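Local coordinates for early transcribed membrane protein 13 (Plasmodium falciparum, PDB 2VWA) that binds phosphatidylethanolamine through its soluble domain and is probably required for liver-stage development of the malaria parasite, at residues Ala31-Gln36 with Asp83-Leu88; Met57-Gln62 with Glu77-Val81. All blocks are in the same frame, centred on the assembly; numbering follows the deposited sequence.

Overall arrangement
The chain is a mainly helical soluble domain, without strands. From the N terminus, helix 21-41 supplies Ala31-Gln36. Helix 44-50 follows, then helix 54-67, which supplies Met57-Gln62. The last helix, 74-99, supplies both remaining segments, Glu77-Val81 and then Asp83-Leu88. Contact 2 closes the shorter loop, with 14 residues between its segments. Contact 1 closes the longer one, and contact 2 lies wholly within it. Together they tie helix 74-99 to helices 21-41 and 54-67. The two centres lie about 10 Å apart, and Leu84 CD2 meets Val61 CG2 at 3.5 Å. Contact 1 also carries much of the phosphatidylethanolamine pocket; contact 2 is mainly core packing.

Contact 1: residues Ala31-Gln36 with Asp83-Leu88; sequences ARLSIQ and DLKYHL. With PTY (phosphatidylethanolamine), chain G.
Arg32 grips Asp83 side-on with two nitrogens. Arg32 NE bonds to Asp83 OD1 and Arg32 NH2 to Asp83 OD2, each at 2.6 Å. Both oxygens use their syn lone pairs, and guanidinium and carboxylate are nearly coplanar, 11° apart. This two-bond salt bridge fixes the rotation of both groups. Phosphatidylethanolamine C21 lies over one face of the guanidinium, so the charged pair borders an acyl chain. The extended methylene chain of Arg32 passes over the His87 ring. Arg32 CG stands 3.9 Å from the centroid of the His87 ring, a CH-pi contact. With CG anti to the backbone N (chi1 -178°), His87 reaches toward helix 21-41. There His87 NE2 donates to Gln36 OE1 at 2.9 Å, a bent bond with the acceptor tilted somewhat out of the ring plane. The other end of the Gln36 amide makes a weak bond from NE2 to the lipid phosphate oxygen O12, and NE2 also bonds Glu40. His87 and Glu40 thus probably orient the Gln36 amide at the lipid phosphate.

Behind the polar row, Ile35 CD1 packs on Leu88 CD2 at 3.8 Å, and Ile35 CG2 sits against Leu84 CG. Ala31 CB touches Leu84 CD1. The two short helical segments cross at -51° with axes 9.9 Å apart. Helix 54-67 covers the apolar side, where Leu64 meets Ala31 and Phe60 meets Ile35.

Contact 2: residues Met57-Gln62 with Glu77-Val81; sequences MQKFVQ and ENKAV
Val61 is the main bump that helix 54-67 pushes against helix 74-99. Its two methyls part over the surface formed by Glu77, Ala80 and Val81. CG1 lies anti to the backbone N (chi1 170°). Val61 CG1 settles between Glu77 CG, at 3.8 Å, and the methyl Ala80 CB, at 4.2 Å. The other methyl, Val61 CG2, meets Val81 CG2 at 4.0 Å.

Val81 is the answering bump. Its branches enter the hollow between Met57, Gln58 and Val61. Val81 CG2 also touches Gln58 CG at 3.8 Å, while Val81 CG1 faces Met57 CB at 4.2 Å. Met57 is modelled as selenomethionine. Its CB points at helix 74-99 near Val81, and its selenium leads away from this segment, along the same helix to Lys85 and Leu88.

Glu77 forms the border of the apolar patch. Its extended chain lays CG against Val61 and carries the carboxylate to Gln62, where Gln62 CG stands 3.7 Å from Glu77 OE2. OE1 of this buried carboxylate accepts hydrogen bonds from Asn13 and Gln65. Those two bonds probably limit the rotation of the carboxylate. The Gln58 amide approaches from another side, with Gln58 NE2 3.6 Å from Glu77 OE2.

The segment axes are 9.5 Å apart and cross at 125°, closer to antiparallel than parallel. Helix 21-41 packs against both helices: its Tyr24 and Val28 meet Ala80, and its Ser34 meets Phe60, completing a three-helix core.

Contact 1: residues Ala31-Gln36 with Asp83-Leu88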
loop_
_atom_site.group_PDB
_atom_site.type_symbol
_atom_site.label_atom_id
_atom_site.label_comp_id
_atom_site.label_asym_id
_atom_site.label_seq_id
_atom_site.Cartn_x
_atom_site.Cartn_y
_atom_site.Cartn_z
ATOM N N ALA A 31 -5.606 3.710 1.177
ATOM C CA ALA A 31 -4.511 2.852 0.677
ATOM C C ALA A 31 -4.789 1.371 0.929
ATOM O O ALA A 31 -4.510 0.524 0.058
ATOM C CB ALA A 31 -3.139 3.259 1.286
ATOM N N ARG A 32 -5.379 1.079 2.101
ATOM C CA ARG A 32 -5.805 -0.292 2.429
ATOM C C ARG A 32 -6.759 -0.880 1.415
ATOM O O ARG A 32 -6.509 -1.958 0.876
ATOM C CB ARG A 32 -6.418 -0.385 3.825
ATOM C CG ARG A 32 -5.390 -0.553 4.917
ATOM C CD ARG A 32 -6.074 -0.842 6.249
ATOM N NE ARG A 32 -5.183 -0.486 7.328
ATOM C CZ ARG A 32 -5.565 -0.101 8.537
ATOM N NH1 ARG A 32 -6.847 -0.040 8.836
ATOM N NH2 ARG A 32 -4.649 0.206 9.453
ATOM N N LEU A 33 -7.867 -0.179 1.148
ATOM C CA LEU A 33 -8.868 -0.728 0.223
ATOM C C LEU A 33 -8.330 -0.743 -1.188
ATOM O O LEU A 33 -8.665 -1.601 -1.979
ATOM C CB LEU A 33 -10.201 0.032 0.286
ATOM C CG LEU A 33 -10.905 -0.123 1.648
ATOM C CD1 LEU A 33 -11.941 0.984 1.845
ATOM C CD2 LEU A 33 -11.542 -1.522 1.823
ATOM N N SER A 34 -7.464 0.192 -1.501
ATOM C CA SER A 34 -7.026 0.316 -2.868
ATOM C C SER A 34 -6.078 -0.817 -3.283
ATOM O O SER A 34 -6.154 -1.334 -4.387
ATOM C CB SER A 34 -6.449 1.711 -3.090
ATOM O OG SER A 34 -5.619 1.753 -4.233
ATOM N N ILE A 35 -5.198 -1.218 -2.386
ATOM C CA ILE A 35 -4.249 -2.253 -2.700
ATOM C C ILE A 35 -4.947 -3.605 -2.504
ATOM O O ILE A 35 -4.573 -4.605 -3.101
ATOM C CB ILE A 35 -2.935 -2.111 -1.835
ATOM C CG1 ILE A 35 -1.763 -2.826 -2.498
ATOM C CG2 ILE A 35 -3.133 -2.589 -0.379
ATOM C CD1 ILE A 35 -0.445 -2.684 -1.709
ATOM N N GLN A 36 -5.958 -3.623 -1.642
ATOM C CA GLN A 36 -6.790 -4.799 -1.482
ATOM C C GLN A 36 -7.426 -5.153 -2.829
ATOM O O GLN A 36 -7.316 -6.291 -3.297
ATOM C CB GLN A 36 -7.861 -4.543 -0.438
ATOM C CG GLN A 36 -8.843 -5.684 -0.344
ATOM C CD GLN A 36 -9.715 -5.617 0.867
ATOM O OE1 GLN A 36 -9.395 -4.972 1.884
ATOM N NE2 GLN A 36 -10.829 -6.307 0.783
ATOM N N ASP A 83 1.801 -0.936 7.509
ATOM C CA ASP A 83 0.382 -1.111 7.718
ATOM C C ASP A 83 -0.243 -1.890 6.567
ATOM O O ASP A 83 -0.985 -2.820 6.776
ATOM C CB ASP A 83 -0.288 0.251 7.908
ATOM C CG ASP A 83 -1.739 0.137 8.324
ATOM O OD1 ASP A 83 -2.576 -0.366 7.525
ATOM O OD2 ASP A 83 -2.064 0.555 9.461
ATOM N N LEU A 84 0.082 -1.510 5.347
ATOM C CA LEU A 84 -0.367 -2.257 4.168
ATOM C C LEU A 84 0.063 -3.713 4.177
ATOM O O LEU A 84 -0.704 -4.574 3.783
ATOM C CB LEU A 84 0.093 -1.566 2.875
ATOM C CG LEU A 84 -0.949 -0.645 2.245
ATOM C CD1 LEU A 84 -1.730 0.159 3.259
ATOM C CD2 LEU A 84 -0.284 0.249 1.235
ATOM N N LYS A 85 1.265 -3.991 4.652
ATOM C CA LYS A 85 1.701 -5.366 4.856
ATOM C C LYS A 85 0.776 -6.161 5.765
ATOM O O LYS A 85 0.337 -7.249 5.401
ATOM C CB LYS A 85 3.125 -5.410 5.400
ATOM C CG LYS A 85 3.708 -6.824 5.506
ATOM C CD LYS A 85 5.152 -6.762 5.886
ATOM C CE LYS A 85 5.639 -8.116 6.337
ATOM N NZ LYS A 85 6.852 -7.959 7.184
ATOM N N TYR A 86 0.466 -5.620 6.928
ATOM C CA TYR A 86 -0.356 -6.293 7.867
ATOM C C TYR A 86 -1.742 -6.552 7.229
ATOM O O TYR A 86 -2.294 -7.671 7.338
ATOM C CB TYR A 86 -0.459 -5.481 9.180
ATOM C CG TYR A 86 -1.129 -6.215 10.341
ATOM C CD1 TYR A 86 -2.207 -5.649 11.033
ATOM C CD2 TYR A 86 -0.697 -7.495 10.731
ATOM C CE1 TYR A 86 -2.829 -6.327 12.114
ATOM C CE2 TYR A 86 -1.294 -8.187 11.799
ATOM C CZ TYR A 86 -2.365 -7.606 12.479
ATOM O OH TYR A 86 -2.954 -8.320 13.517
ATOM N N HIS A 87 -2.278 -5.535 6.559
ATOM C CA HIS A 87 -3.555 -5.632 5.940
ATOM C C HIS A 87 -3.540 -6.725 4.857
ATOM O O HIS A 87 -4.400 -7.603 4.856
ATOM C CB HIS A 87 -3.953 -4.273 5.349
ATOM C CG HIS A 87 -5.308 -4.263 4.713
ATOM N ND1 HIS A 87 -6.476 -4.310 5.447
ATOM C CD2 HIS A 87 -5.682 -4.206 3.412
ATOM C CE1 HIS A 87 -7.511 -4.275 4.629
ATOM N NE2 HIS A 87 -7.060 -4.210 3.387
ATOM N N LEU A 88 -2.554 -6.700 3.964
ATOM C CA LEU A 88 -2.504 -7.723 2.906
ATOM C C LEU A 88 -2.473 -9.154 3.428
ATOM O O LEU A 88 -3.058 -10.046 2.814
ATOM C CB LEU A 88 -1.337 -7.492 1.938
ATOM C CG LEU A 88 -1.653 -6.917 0.559
ATOM C CD1 LEU A 88 -3.072 -6.340 0.383
ATOM C CD2 LEU A 88 -0.621 -5.919 0.187
HETATM C C1 PTY G . -14.197 -7.260 2.858
HETATM C C2 PTY G . -15.016 -11.483 -1.626
HETATM C C3 PTY G . -13.758 -10.701 -2.000
HETATM O O4 PTY G . -13.829 -6.406 3.940
HETATM C C5 PTY G . -13.517 -9.327 1.655
HETATM C C6 PTY G . -13.017 -8.155 2.497
HETATM O O7 PTY G . -12.386 -8.630 3.693
HETATM C C8 PTY G . -10.921 -8.665 3.645
HETATM O O10 PTY G . -10.356 -9.127 2.666
HETATM C C11 PTY G . -10.094 -8.150 4.806
HETATM C C12 PTY G . -10.476 -8.893 6.086
HETATM C C13 PTY G . -9.415 -8.793 7.180
HETATM C C14 PTY G . -9.417 -7.436 7.877
HETATM C C15 PTY G . -10.106 -7.486 9.239
HETATM C C16 PTY G . -10.502 -6.090 9.717
HETATM C C17 PTY G . -9.347 -5.439 10.475
HETATM C C18 PTY G . -9.676 -4.020 10.924
HETATM C C19 PTY G . -8.728 -3.577 12.033
HETATM C C20 PTY G . -7.765 -2.497 11.545
HETATM C C21 PTY G . -6.330 -3.004 11.436
HETATM C C22 PTY G . -5.614 -2.970 12.785
HETATM C C23 PTY G . -4.562 -1.867 12.861
HETATM C C24 PTY G . -3.150 -2.404 12.629
HETATM C C25 PTY G . -2.255 -1.269 12.143
HETATM C C26 PTY G . -0.924 -1.750 11.573
HETATM C C27 PTY G . 0.012 -0.557 11.459
HETATM C C28 PTY G . 1.486 -0.929 11.533
HETATM C C29 PTY G . 2.325 0.259 11.105
HETATM C C30 PTY G . -14.551 -6.441 5.206
HETATM C C31 PTY G . -14.344 -7.580 6.183
HETATM O O30 PTY G . -15.324 -5.533 5.462
HETATM C C32 PTY G . -13.586 -7.106 7.419
HETATM C C33 PTY G . -13.755 -8.097 8.568
HETATM C C34 PTY G . -14.099 -7.391 9.880
HETATM C C35 PTY G . -13.864 -8.319 11.072
HETATM C C36 PTY G . -15.044 -8.270 12.041
HETATM C C37 PTY G . -14.672 -7.561 13.339
HETATM C C38 PTY G . -15.875 -6.830 13.928
HETATM C C39 PTY G . -15.705 -5.313 13.861
HETATM C C40 PTY G . -15.652 -4.691 15.258
HETATM C C41 PTY G . -14.959 -3.329 15.239
HETATM C C42 PTY G . -13.651 -3.353 16.028
HETATM C C43 PTY G . -13.333 -1.981 16.617
HETATM C C44 PTY G . -11.892 -1.588 16.355
HETATM P P1 PTY G . -13.923 -8.318 -0.792
HETATM O O11 PTY G . -14.050 -9.301 -2.071
HETATM O O12 PTY G . -13.084 -7.128 -1.201
HETATM O O13 PTY G . -15.314 -8.077 -0.247
HETATM O O14 PTY G . -13.084 -9.179 0.299
HETATM N N1 PTY G . -15.457 -12.258 -2.770
#

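Contact 2: residues Met57-Gln62 with Glu77-Val81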
loop_
_atom_site.group_PDB
_atom_site.type_symbol
_atom_site.label_atom_id
_atom_site.label_comp_id
_atom_site.label_asym_id
_atom_site.label_seq_id
_atom_site.Cartn_x
_atom_site.Cartn_y
_atom_site.Cartn_z
HETATM N N MSE A 57 4.402 -2.773 -1.898
HETATM C CA MSE A 57 3.636 -1.866 -1.065
HETATM C C MSE A 57 4.138 -0.434 -1.114
HETATM O O MSE A 57 3.330 0.481 -1.118
HETATM C CB MSE A 57 3.486 -2.370 0.352
HETATM C CG MSE A 57 4.212 -3.616 0.607
HETATM SE SE MSE A 57 3.020 -4.756 1.614
HETATM C CE MSE A 57 3.464 -6.497 0.842
ATOM N N GLN A 58 5.456 -0.264 -1.177
ATOM C CA GLN A 58 6.073 1.042 -1.349
ATOM C C GLN A 58 5.594 1.738 -2.617
ATOM O O GLN A 58 5.163 2.882 -2.572
ATOM C CB GLN A 58 7.587 0.922 -1.389
ATOM C CG GLN A 58 8.249 0.973 -0.036
ATOM C CD GLN A 58 9.586 1.711 -0.073
ATOM O OE1 GLN A 58 10.579 1.184 -0.583
ATOM N NE2 GLN A 58 9.615 2.939 0.467
ATOM N N LYS A 59 5.653 1.035 -3.743
ATOM C CA LYS A 59 5.228 1.613 -5.024
ATOM C C LYS A 59 3.801 2.086 -4.923
ATOM O O LYS A 59 3.448 3.114 -5.500
ATOM C CB LYS A 59 5.376 0.628 -6.175
ATOM C CG LYS A 59 6.802 0.346 -6.598
ATOM C CD LYS A 59 6.750 -0.505 -7.841
ATOM C CE LYS A 59 8.070 -1.179 -8.134
ATOM N NZ LYS A 59 8.997 -0.246 -8.801
ATOM N N PHE A 60 3.008 1.354 -4.155
ATOM C CA PHE A 60 1.606 1.703 -3.913
ATOM C C PHE A 60 1.406 2.947 -3.047
ATOM O O PHE A 60 0.551 3.781 -3.341
ATOM C CB PHE A 60 0.843 0.528 -3.296
ATOM C CG PHE A 60 -0.376 0.192 -4.043
ATOM C CD1 PHE A 60 -1.559 0.880 -3.805
ATOM C CD2 PHE A 60 -0.338 -0.769 -5.048
ATOM C CE1 PHE A 60 -2.702 0.589 -4.549
ATOM C CE2 PHE A 60 -1.482 -1.055 -5.792
ATOM C CZ PHE A 60 -2.655 -0.373 -5.549
ATOM N N VAL A 61 2.195 3.059 -1.989
ATOM C CA VAL A 61 2.099 4.193 -1.089
ATOM C C VAL A 61 2.610 5.459 -1.802
ATOM O O VAL A 61 2.065 6.550 -1.613
ATOM C CB VAL A 61 2.853 3.928 0.273
ATOM C CG1 VAL A 61 2.956 5.193 1.100
ATOM C CG2 VAL A 61 2.152 2.824 1.079
ATOM N N GLN A 62 3.636 5.298 -2.635
ATOM C CA GLN A 62 4.184 6.417 -3.380
ATOM C C GLN A 62 3.252 6.932 -4.474
ATOM O O GLN A 62 3.125 8.142 -4.645
ATOM C CB GLN A 62 5.594 6.114 -3.902
ATOM C CG GLN A 62 6.610 6.188 -2.759
ATOM C CD GLN A 62 8.070 6.104 -3.163
ATOM O OE1 GLN A 62 8.948 6.091 -2.289
ATOM N NE2 GLN A 62 8.347 6.052 -4.479
ATOM N N GLU A 77 5.498 7.399 5.664
ATOM C CA GLU A 77 5.458 6.547 4.491
ATOM C C GLU A 77 5.883 5.124 4.857
ATOM O O GLU A 77 5.211 4.180 4.482
ATOM C CB GLU A 77 6.322 7.146 3.354
ATOM C CG GLU A 77 6.437 6.253 2.115
ATOM C CD GLU A 77 7.188 6.884 0.958
ATOM O OE1 GLU A 77 6.758 7.965 0.451
ATOM O OE2 GLU A 77 8.203 6.269 0.538
ATOM N N ASN A 78 6.983 4.983 5.603
ATOM C CA ASN A 78 7.410 3.677 6.139
ATOM C C ASN A 78 6.393 3.035 7.084
ATOM O O ASN A 78 6.188 1.823 7.070
ATOM C CB ASN A 78 8.770 3.783 6.834
ATOM C CG ASN A 78 9.868 4.294 5.908
ATOM O OD1 ASN A 78 9.790 4.150 4.686
ATOM N ND2 ASN A 78 10.892 4.929 6.488
ATOM N N LYS A 79 5.744 3.839 7.914
ATOM C CA LYS A 79 4.714 3.307 8.777
ATOM C C LYS A 79 3.465 2.856 7.922
ATOM O O LYS A 79 2.834 1.839 8.204
ATOM C CB LYS A 79 4.399 4.346 9.853
ATOM C CG LYS A 79 3.437 3.894 10.922
ATOM C CD LYS A 79 3.480 4.789 12.171
ATOM C CE LYS A 79 2.070 4.887 12.819
ATOM N NZ LYS A 79 1.662 6.332 13.110
ATOM N N ALA A 80 3.176 3.564 6.835
ATOM C CA ALA A 80 2.035 3.213 6.011
ATOM C C ALA A 80 2.244 1.881 5.257
ATOM O O ALA A 80 1.303 1.093 5.113
ATOM C CB ALA A 80 1.689 4.353 5.056
ATOM N N VAL A 81 3.473 1.661 4.790
ATOM C CA VAL A 81 3.932 0.428 4.153
ATOM C C VAL A 81 3.802 -0.747 5.094
ATOM O O VAL A 81 3.206 -1.760 4.750
ATOM C CB VAL A 81 5.415 0.542 3.732
ATOM C CG1 VAL A 81 6.015 -0.856 3.350
ATOM C CG2 VAL A 81 5.575 1.548 2.590
#